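Local coordinates for ABC transporter periplasmic substrate-binding protein (Desulfovibrio alaskensis, PDB 5MY5) that binds tungstate with high selectivity and probably delivers it in the periplasm to an ABC transporter for import into the cell, at residues D43-Q48 with P252-T257; Q101-D106 with N247-P252. The protein carries 2 engineered substitutions. All blocks are in the same frame, centred on the assembly; numbering follows the deposited sequence.

Contact 1. Residues D43-Q48 with P252-T257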
ATOM      1  N   ASP A  43      13.733  -1.690  -6.694  1.00 18.80           N
ATOM      2  CA  ASP A  43      15.054  -2.308  -6.917  1.00 20.02           C
ATOM      3  C   ASP A  43      15.057  -3.160  -8.157  1.00 22.67           C
ATOM      4  O   ASP A  43      16.130  -3.300  -8.756  1.00 26.75           O
ATOM      5  CB  ASP A  43      15.451  -3.160  -5.721  1.00 24.95           C
ATOM      6  CG  ASP A  43      15.613  -2.356  -4.480  1.00 25.57           C
ATOM      7  OD1 ASP A  43      16.305  -1.358  -4.480  1.00 30.80           O
ATOM      8  OD2 ASP A  43      15.061  -2.722  -3.417  1.00 35.62           O
ATOM      9  N   ASP A  44      13.950  -3.774  -8.503  1.00 21.28           N
ATOM     10  CA  ASP A  44      13.807  -4.485  -9.781  1.00 24.12           C
ATOM     11  C   ASP A  44      13.592  -3.594 -10.955  1.00 24.23           C
ATOM     12  O   ASP A  44      14.161  -3.806 -12.035  1.00 25.17           O
ATOM     13  CB  ASP A  44      12.612  -5.453  -9.693  1.00 29.90           C
ATOM     14  CG  ASP A  44      13.006  -6.877  -9.609  1.00 39.57           C
ATOM     15  OD1 ASP A  44      13.840  -7.209  -8.717  1.00 45.17           O
ATOM     16  OD2 ASP A  44      12.440  -7.640 -10.426  1.00 40.80           O
ATOM     17  N   LEU A  45      12.719  -2.575 -10.810  1.00 19.99           N
ATOM     18  CA  LEU A  45      12.338  -1.722 -11.929  1.00 20.84           C
ATOM     19  C   LEU A  45      13.421  -0.759 -12.320  1.00 21.38           C
ATOM     20  O   LEU A  45      13.561  -0.445 -13.530  1.00 21.05           O
ATOM     21  CB  LEU A  45      11.044  -0.926 -11.591  1.00 19.79           C
ATOM     22  CG  LEU A  45       9.803  -1.760 -11.527  1.00 22.37           C
ATOM     23  CD1 LEU A  45       8.616  -0.818 -11.230  1.00 23.36           C
ATOM     24  CD2 LEU A  45       9.483  -2.625 -12.782  1.00 25.15           C
ATOM     25  N   ALA A  46      14.091  -0.189 -11.339  1.00 19.94           N
ATOM     26  CA  ALA A  46      15.009   0.926 -11.628  1.00 20.85           C
ATOM     27  C   ALA A  46      16.148   0.561 -12.656  1.00 23.21           C
ATOM     28  O   ALA A  46      16.354   1.281 -13.621  1.00 21.40           O
ATOM     29  CB  ALA A  46      15.569   1.544 -10.387  1.00 24.49           C
ATOM     30  N   PRO A  47      16.785  -0.626 -12.540  1.00 22.61           N
ATOM     31  CA  PRO A  47      17.815  -0.925 -13.571  1.00 23.52           C
ATOM     32  C   PRO A  47      17.193  -1.154 -14.937  1.00 21.70           C
ATOM     33  O   PRO A  47      17.775  -0.786 -15.969  1.00 23.79           O
ATOM     34  CB  PRO A  47      18.458  -2.240 -13.082  1.00 24.62           C
ATOM     35  CG  PRO A  47      18.058  -2.401 -11.683  1.00 25.73           C
ATOM     36  CD  PRO A  47      16.843  -1.553 -11.406  1.00 23.25           C
ATOM     37  N   GLN A  48      15.968  -1.673 -14.979  1.00 21.36           N
ATOM     38  CA  GLN A  48      15.293  -1.837 -16.275  1.00 21.16           C
ATOM     39  C   GLN A  48      14.923  -0.471 -16.927  1.00 21.58           C
ATOM     40  O   GLN A  48      15.054  -0.240 -18.144  1.00 20.35           O
ATOM     41  CB  GLN A  48      14.038  -2.703 -16.166  1.00 25.83           C
ATOM     42  CG  GLN A  48      14.276  -4.064 -15.453  1.00 32.37           C
ATOM     43  CD  GLN A  48      13.090  -5.042 -15.345  1.00 35.64           C
ATOM     44  OE1 GLN A  48      12.653  -5.635 -16.336  1.00 36.13           O
ATOM     45  NE2 GLN A  48      12.655  -5.321 -14.090  1.00 35.36           N
ATOM     46  N   PRO A 252       2.683  -1.104 -21.981  1.00 21.48           N
ATOM     47  CA  PRO A 252       2.365  -2.527 -21.791  1.00 21.81           C
ATOM     48  C   PRO A 252       3.467  -3.432 -21.261  1.00 21.86           C
ATOM     49  O   PRO A 252       3.214  -4.348 -20.463  1.00 22.54           O
ATOM     50  CB  PRO A 252       1.982  -2.954 -23.224  1.00 23.66           C
ATOM     51  CG  PRO A 252       1.403  -1.706 -23.817  1.00 26.00           C
ATOM     52  CD  PRO A 252       2.188  -0.546 -23.249  1.00 22.01           C
ATOM     53  N   ALA A 253       4.699  -3.271 -21.724  1.00 20.86           N
ATOM     54  CA  ALA A 253       5.767  -4.178 -21.335  1.00 22.40           C
ATOM     55  C   ALA A 253       6.066  -3.960 -19.840  1.00 23.75           C
ATOM     56  O   ALA A 253       6.298  -4.904 -19.142  1.00 21.85           O
ATOM     57  CB  ALA A 253       7.031  -3.974 -22.179  1.00 23.10           C
ATOM     58  N   THR A 254       6.125  -2.685 -19.368  1.00 20.24           N
ATOM     59  CA  THR A 254       6.451  -2.501 -17.943  1.00 19.35           C
ATOM     60  C   THR A 254       5.254  -2.886 -17.072  1.00 18.27           C
ATOM     61  O   THR A 254       5.443  -3.440 -16.021  1.00 18.79           O
ATOM     62  CB  THR A 254       6.902  -1.068 -17.644  1.00 19.15           C
ATOM     63  OG1 THR A 254       8.037  -0.733 -18.513  1.00 19.66           O
ATOM     64  CG2 THR A 254       7.305  -0.893 -16.207  1.00 19.18           C
ATOM     65  N   GLN A 255       4.029  -2.639 -17.509  1.00 17.30           N
ATOM     66  CA  GLN A 255       2.824  -3.188 -16.851  1.00 19.09           C
ATOM     67  C   GLN A 255       2.922  -4.682 -16.629  1.00 20.50           C
ATOM     68  O   GLN A 255       2.714  -5.194 -15.548  1.00 21.39           O
ATOM     69  CB  GLN A 255       1.590  -2.752 -17.580  1.00 20.33           C
ATOM     70  CG  GLN A 255       1.301  -1.245 -17.544  1.00 19.43           C
ATOM     71  CD  GLN A 255       0.635  -0.855 -16.273  1.00 21.27           C
ATOM     72  OE1 GLN A 255      -0.538  -1.209 -16.100  1.00 19.55           O
ATOM     73  NE2 GLN A 255       1.360  -0.114 -15.379  1.00 19.71           N
ATOM     74  N   LYS A 256       3.339  -5.392 -17.681  1.00 20.99           N
ATOM     75  CA  LYS A 256       3.503  -6.812 -17.575  1.00 22.62           C
ATOM     76  C   LYS A 256       4.574  -7.125 -16.553  1.00 19.00           C
ATOM     77  O   LYS A 256       4.389  -8.014 -15.746  1.00 22.61           O
ATOM     78  CB  LYS A 256       3.810  -7.433 -18.978  1.00 26.61           C
ATOM     79  CG  LYS A 256       3.992  -8.932 -18.967  1.00 32.76           C
ATOM     80  CD  LYS A 256       4.183  -9.495 -20.375  1.00 36.74           C
ATOM     81  CE  LYS A 256       4.066 -11.019 -20.264  1.00 44.08           C
ATOM     82  NZ  LYS A 256       4.698 -11.766 -21.394  1.00 52.45           N
ATOM     83  N   THR A 257       5.706  -6.418 -16.546  1.00 20.07           N
ATOM     84  CA  THR A 257       6.786  -6.606 -15.607  1.00 18.50           C
ATOM     85  C   THR A 257       6.260  -6.391 -14.155  1.00 19.83           C
ATOM     86  O   THR A 257       6.667  -7.135 -13.208  1.00 19.46           O
ATOM     87  CB  THR A 257       7.987  -5.653 -15.818  1.00 22.31           C
ATOM     88  OG1 THR A 257       8.584  -5.853 -17.156  1.00 24.25           O
ATOM     89  CG2 THR A 257       9.078  -5.843 -14.802  1.00 23.44           C
TER
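The CG2 methyl of T257 touches two side chains of the facing helix, L45 and Q48. From L45 it is the CD2 branch that answers, 3.8 Å from T257 CG2, and the two side chains slide past each other in opposite directions. L45 reaches across although its CB does not aim at the other helix: with CG set beside the backbone N (chi1 -70°), the end of the chain swings nearer and one methyl does the touching. T254 CG2 adds a looser neighbour, 4.4 Å from the same L45 CD2.

Q48 comes at T257 from the opposite direction, presenting the end of its amide. Its NE2 lies 3.7 Å from T257 CG2 and its OE1 only slightly farther. The methyl thus meets both arms of the amide; the contact is van der Waals, with no hydrogen bond between the two segments. What fixes the amide is a bond inside its own helix, Q48 NE2 to D44 O at 3.0 Å and nearly straight (166°). D44 O lies in the plane of the amide, whereas the donor stands well above the carbonyl plane. The helix is kinked at P47, which has no N-H to give, and Q48 N is 4.1 Å from D44 O; the side chain therefore takes up a carbonyl that its own backbone N does not reach.

The two short helical segments run nearly antiparallel (155°) with their axes 11.8 Å apart, too wide for more than these side-chain ends to meet. Helix 239-250 packs alongside, W248 touching L45 and Q48, and M249 touching L45. D43 and A46 of helix 41-53 touch W59 of strand 56-62.

Contact 2. Residues Q101-D106 with N247-P252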
ATOM      1  N   GLN A 101      -2.528   6.676 -12.648  1.00 17.60           N
ATOM      2  CA  GLN A 101      -2.625   5.409 -11.950  0.50 20.13           C
ATOM      3  C   GLN A 101      -1.843   4.358 -12.680  1.00 19.71           C
ATOM      4  O   GLN A 101      -1.856   4.310 -13.934  1.00 19.70           O
ATOM      5  CB  GLN A 101      -4.090   4.992 -11.794  0.50 21.96           C
ATOM      6  CG  GLN A 101      -4.775   5.720 -10.629  0.50 24.58           C
ATOM      7  CD  GLN A 101      -5.157   7.156 -10.943  0.50 26.46           C
ATOM      8  OE1 GLN A 101      -5.979   7.408 -11.839  0.50 30.74           O
ATOM      9  NE2 GLN A 101      -4.624   8.100 -10.182  0.50 22.08           N
ATOM     10  N   LEU A 102      -1.172   3.508 -11.955  1.00 17.64           N
ATOM     11  CA  LEU A 102      -0.154   2.538 -12.498  1.00 17.64           C
ATOM     12  C   LEU A 102      -0.388   1.079 -12.089  1.00 18.28           C
ATOM     13  O   LEU A 102      -0.424   0.152 -12.943  1.00 18.98           O
ATOM     14  CB  LEU A 102       1.274   2.990 -12.277  1.00 17.74           C
ATOM     15  CG  LEU A 102       1.684   4.268 -12.942  1.00 16.27           C
ATOM     16  CD1 LEU A 102       3.047   4.741 -12.429  1.00 16.48           C
ATOM     17  CD2 LEU A 102       1.745   4.051 -14.487  1.00 19.20           C
ATOM     18  N   MET A 103      -0.629   0.800 -10.810  1.00 16.92           N
ATOM     19  CA  MET A 103      -0.855  -0.493 -10.271  1.00 17.78           C
ATOM     20  C   MET A 103      -1.418  -0.394  -8.862  1.00 18.68           C
ATOM     21  O   MET A 103      -1.398   0.671  -8.304  1.00 17.88           O
ATOM     22  CB  MET A 103       0.404  -1.314 -10.169  1.00 18.34           C
ATOM     23  CG  MET A 103       1.487  -0.834  -9.302  1.00 19.82           C
ATOM     24  SD  MET A 103       2.462   0.608  -9.750  1.00 20.94           S
ATOM     25  CE  MET A 103       3.662   0.522  -8.478  1.00 22.56           C
ATOM     26  N   TYR A 104      -1.910  -1.499  -8.363  1.00 17.30           N
ATOM     27  CA  TYR A 104      -2.246  -1.544  -6.926  1.00 17.00           C
ATOM     28  C   TYR A 104      -1.679  -2.765  -6.253  1.00 18.66           C
ATOM     29  O   TYR A 104      -1.620  -3.826  -6.893  1.00 19.91           O
ATOM     30  CB  TYR A 104      -3.745  -1.478  -6.690  1.00 17.52           C
ATOM     31  CG  TYR A 104      -4.615  -2.563  -7.387  1.00 19.10           C
ATOM     32  CD1 TYR A 104      -4.967  -3.715  -6.718  1.00 23.15           C
ATOM     33  CD2 TYR A 104      -5.152  -2.380  -8.668  1.00 23.38           C
ATOM     34  CE1 TYR A 104      -5.762  -4.695  -7.278  1.00 23.93           C
ATOM     35  CE2 TYR A 104      -6.032  -3.331  -9.197  1.00 28.00           C
ATOM     36  CZ  TYR A 104      -6.284  -4.496  -8.492  1.00 28.71           C
ATOM     37  OH  TYR A 104      -7.057  -5.506  -8.983  1.00 30.73           O
ATOM     38  N   ASN A 105      -1.295  -2.685  -4.995  1.00 17.14           N
ATOM     39  CA  ASN A 105      -1.188  -3.842  -4.122  1.00 18.43           C
ATOM     40  C   ASN A 105      -2.461  -3.843  -3.225  1.00 16.74           C
ATOM     41  O   ASN A 105      -3.428  -3.167  -3.550  1.00 18.19           O
ATOM     42  CB  ASN A 105       0.150  -3.963  -3.391  1.00 18.80           C
ATOM     43  CG  ASN A 105       0.522  -2.721  -2.577  1.00 25.04           C
ATOM     44  OD1 ASN A 105      -0.255  -1.781  -2.511  1.00 22.92           O
ATOM     45  ND2 ASN A 105       1.737  -2.682  -2.003  1.00 24.85           N
ATOM     46  N   ASP A 106      -2.528  -4.781  -2.342  1.00 19.77           N
ATOM     47  CA  ASP A 106      -3.758  -4.899  -1.601  1.00 18.94           C
ATOM     48  C   ASP A 106      -3.550  -5.293  -0.172  1.00 19.01           C
ATOM     49  O   ASP A 106      -2.523  -5.712   0.258  1.00 18.74           O
ATOM     50  CB  ASP A 106      -4.769  -5.823  -2.297  1.00 20.16           C
ATOM     51  CG  ASP A 106      -4.342  -7.280  -2.309  1.00 22.16           C
ATOM     52  OD1 ASP A 106      -3.153  -7.642  -2.117  1.00 21.56           O
ATOM     53  OD2 ASP A 106      -5.227  -8.145  -2.600  1.00 21.96           O
ATOM     54  N   ASN A 247       5.730   7.451 -18.651  1.00 15.85           N
ATOM     55  CA  ASN A 247       5.496   6.778 -19.943  1.00 17.71           C
ATOM     56  C   ASN A 247       5.964   5.344 -19.882  1.00 15.65           C
ATOM     57  O   ASN A 247       5.294   4.444 -20.329  1.00 18.97           O
ATOM     58  CB  ASN A 247       6.182   7.588 -21.062  1.00 18.02           C
ATOM     59  CG  ASN A 247       6.012   6.961 -22.406  1.00 20.47           C
ATOM     60  OD1 ASN A 247       6.760   6.085 -22.771  1.00 21.02           O
ATOM     61  ND2 ASN A 247       5.039   7.474 -23.164  1.00 23.49           N
ATOM     62  N   TRP A 248       7.200   5.123 -19.377  1.00 16.34           N
ATOM     63  CA  TRP A 248       7.716   3.848 -19.190  1.00 14.48           C
ATOM     64  C   TRP A 248       6.880   2.927 -18.305  1.00 17.22           C
ATOM     65  O   TRP A 248       6.591   1.765 -18.673  1.00 17.12           O
ATOM     66  CB  TRP A 248       9.164   3.957 -18.687  1.00 15.88           C
ATOM     67  CG  TRP A 248       9.868   2.635 -18.545  1.00 15.29           C
ATOM     68  CD1 TRP A 248      10.451   1.926 -19.555  1.00 17.10           C
ATOM     69  CD2 TRP A 248      10.103   1.897 -17.361  1.00 15.48           C
ATOM     70  NE1 TRP A 248      10.976   0.783 -19.073  1.00 17.02           N
ATOM     71  CE2 TRP A 248      10.811   0.746 -17.708  1.00 17.90           C
ATOM     72  CE3 TRP A 248       9.773   2.093 -15.990  1.00 17.49           C
ATOM     73  CZ2 TRP A 248      11.170  -0.214 -16.776  1.00 18.82           C
ATOM     74  CZ3 TRP A 248      10.156   1.192 -15.084  1.00 18.21           C
ATOM     75  CH2 TRP A 248      10.854   0.021 -15.457  1.00 20.54           C
ATOM     76  N   MET A 249       6.386   3.453 -17.164  1.00 17.47           N
ATOM     77  CA  MET A 249       5.708   2.590 -16.223  1.00 17.49           C
ATOM     78  C   MET A 249       4.348   2.210 -16.791  1.00 16.18           C
ATOM     79  O   MET A 249       3.824   1.142 -16.401  1.00 18.94           O
ATOM     80  CB  MET A 249       5.367   3.347 -14.907  1.00 16.32           C
ATOM     81  CG  MET A 249       6.585   3.552 -14.070  1.00 18.83           C
ATOM     82  SD  MET A 249       7.141   2.035 -13.222  1.00 19.03           S
ATOM     83  CE  MET A 249       5.910   1.999 -11.857  1.00 17.18           C
ATOM     84  N   ALA A 250       3.732   3.086 -17.607  1.00 18.37           N
ATOM     85  CA  ALA A 250       2.358   2.824 -18.143  1.00 18.73           C
ATOM     86  C   ALA A 250       2.411   1.953 -19.433  1.00 23.80           C
ATOM     87  O   ALA A 250       1.362   1.552 -19.935  1.00 22.27           O
ATOM     88  CB  ALA A 250       1.653   4.123 -18.475  1.00 22.91           C
ATOM     89  N   SER A 251       3.594   1.683 -19.933  1.00 20.20           N
ATOM     90  CA  SER A 251       3.740   0.933 -21.213  1.00 22.23           C
ATOM     91  C   SER A 251       3.274  -0.472 -20.971  1.00 24.72           C
ATOM     92  O   SER A 251       3.441  -1.041 -19.875  1.00 21.90           O
ATOM     93  CB  SER A 251       5.225   0.943 -21.635  1.00 21.19           C
ATOM     94  OG  SER A 251       6.076   0.171 -20.854  1.00 19.44           O
ATOM     95  N   PRO A 252       2.683  -1.104 -21.981  1.00 21.48           N
ATOM     96  CA  PRO A 252       2.365  -2.527 -21.791  1.00 21.81           C
ATOM     97  C   PRO A 252       3.467  -3.432 -21.261  1.00 21.86           C
ATOM     98  O   PRO A 252       3.214  -4.348 -20.463  1.00 22.54           O
ATOM     99  CB  PRO A 252       1.982  -2.954 -23.224  1.00 23.66           C
ATOM    100  CG  PRO A 252       1.403  -1.706 -23.817  1.00 26.00           C
ATOM    101  CD  PRO A 252       2.188  -0.546 -23.249  1.00 22.01           C
TER
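L102 of strand 100-112 drives its two methyls against M249 and A250 of helix 239-250, inside a fold of the periplasmic binding protein superfamily. The strand is bent locally as in a classic beta bulge: L102 has helical psi (-48°), M103 is extended, and both make backbone bonds to Y224 of strand 221-228.

The side-chain contacts across are apolar. The side chains of L102 and M249 cross at about a right angle, so M249 CB rests against both branches of the leucine, 3.7 Å from L102 CD1 and equally far from L102 CD2. M249 is bent at both its second and third torsions, which folds its CE back until it lies 4.0 Å from L102 CD1. The same methyl approaches M103, with M249 CE 4.3 Å from M103 SD. L102 CD2 also meets the next residue, 4.0 Å from A250 CB. M103 also touches L41 and F269, while M249 touches L45, so helix 41-53 and strand 266-271 also contribute to this packing.

The side-chain hydrogen bond within these segments lies on the helix side, at the junction of helices 239-250 and 252-260. S251 is the N-cap of helix 252-260, its OG 3.2 Å from T254 N. That hydroxyl also bonds back to W248 O at 2.8 Å, tilted 17° from the carbonyl plane, and W248 O takes a second, longer bond from S251 N at 3.3 Å.

In the fold
Contacts 1 and 2 lie on the same side of the chain's centre, their own centres about 9 Å apart. Along the chain, 101-106 and 247-252 fall within the span that 43-48 and 252-257 close, and P252 belongs to both contacts. Helices 239-250 and 252-260 follow each other directly, one packing on strand 100-112 and the other facing helix 41-53. Q255 ties the layers together: its NE2 bonds to M249 O at 2.9 Å and to L102 O at 3.0 Å, so an early helix and a strand of the mixed sheet are joined through the late helices in this tungstate-binding protein.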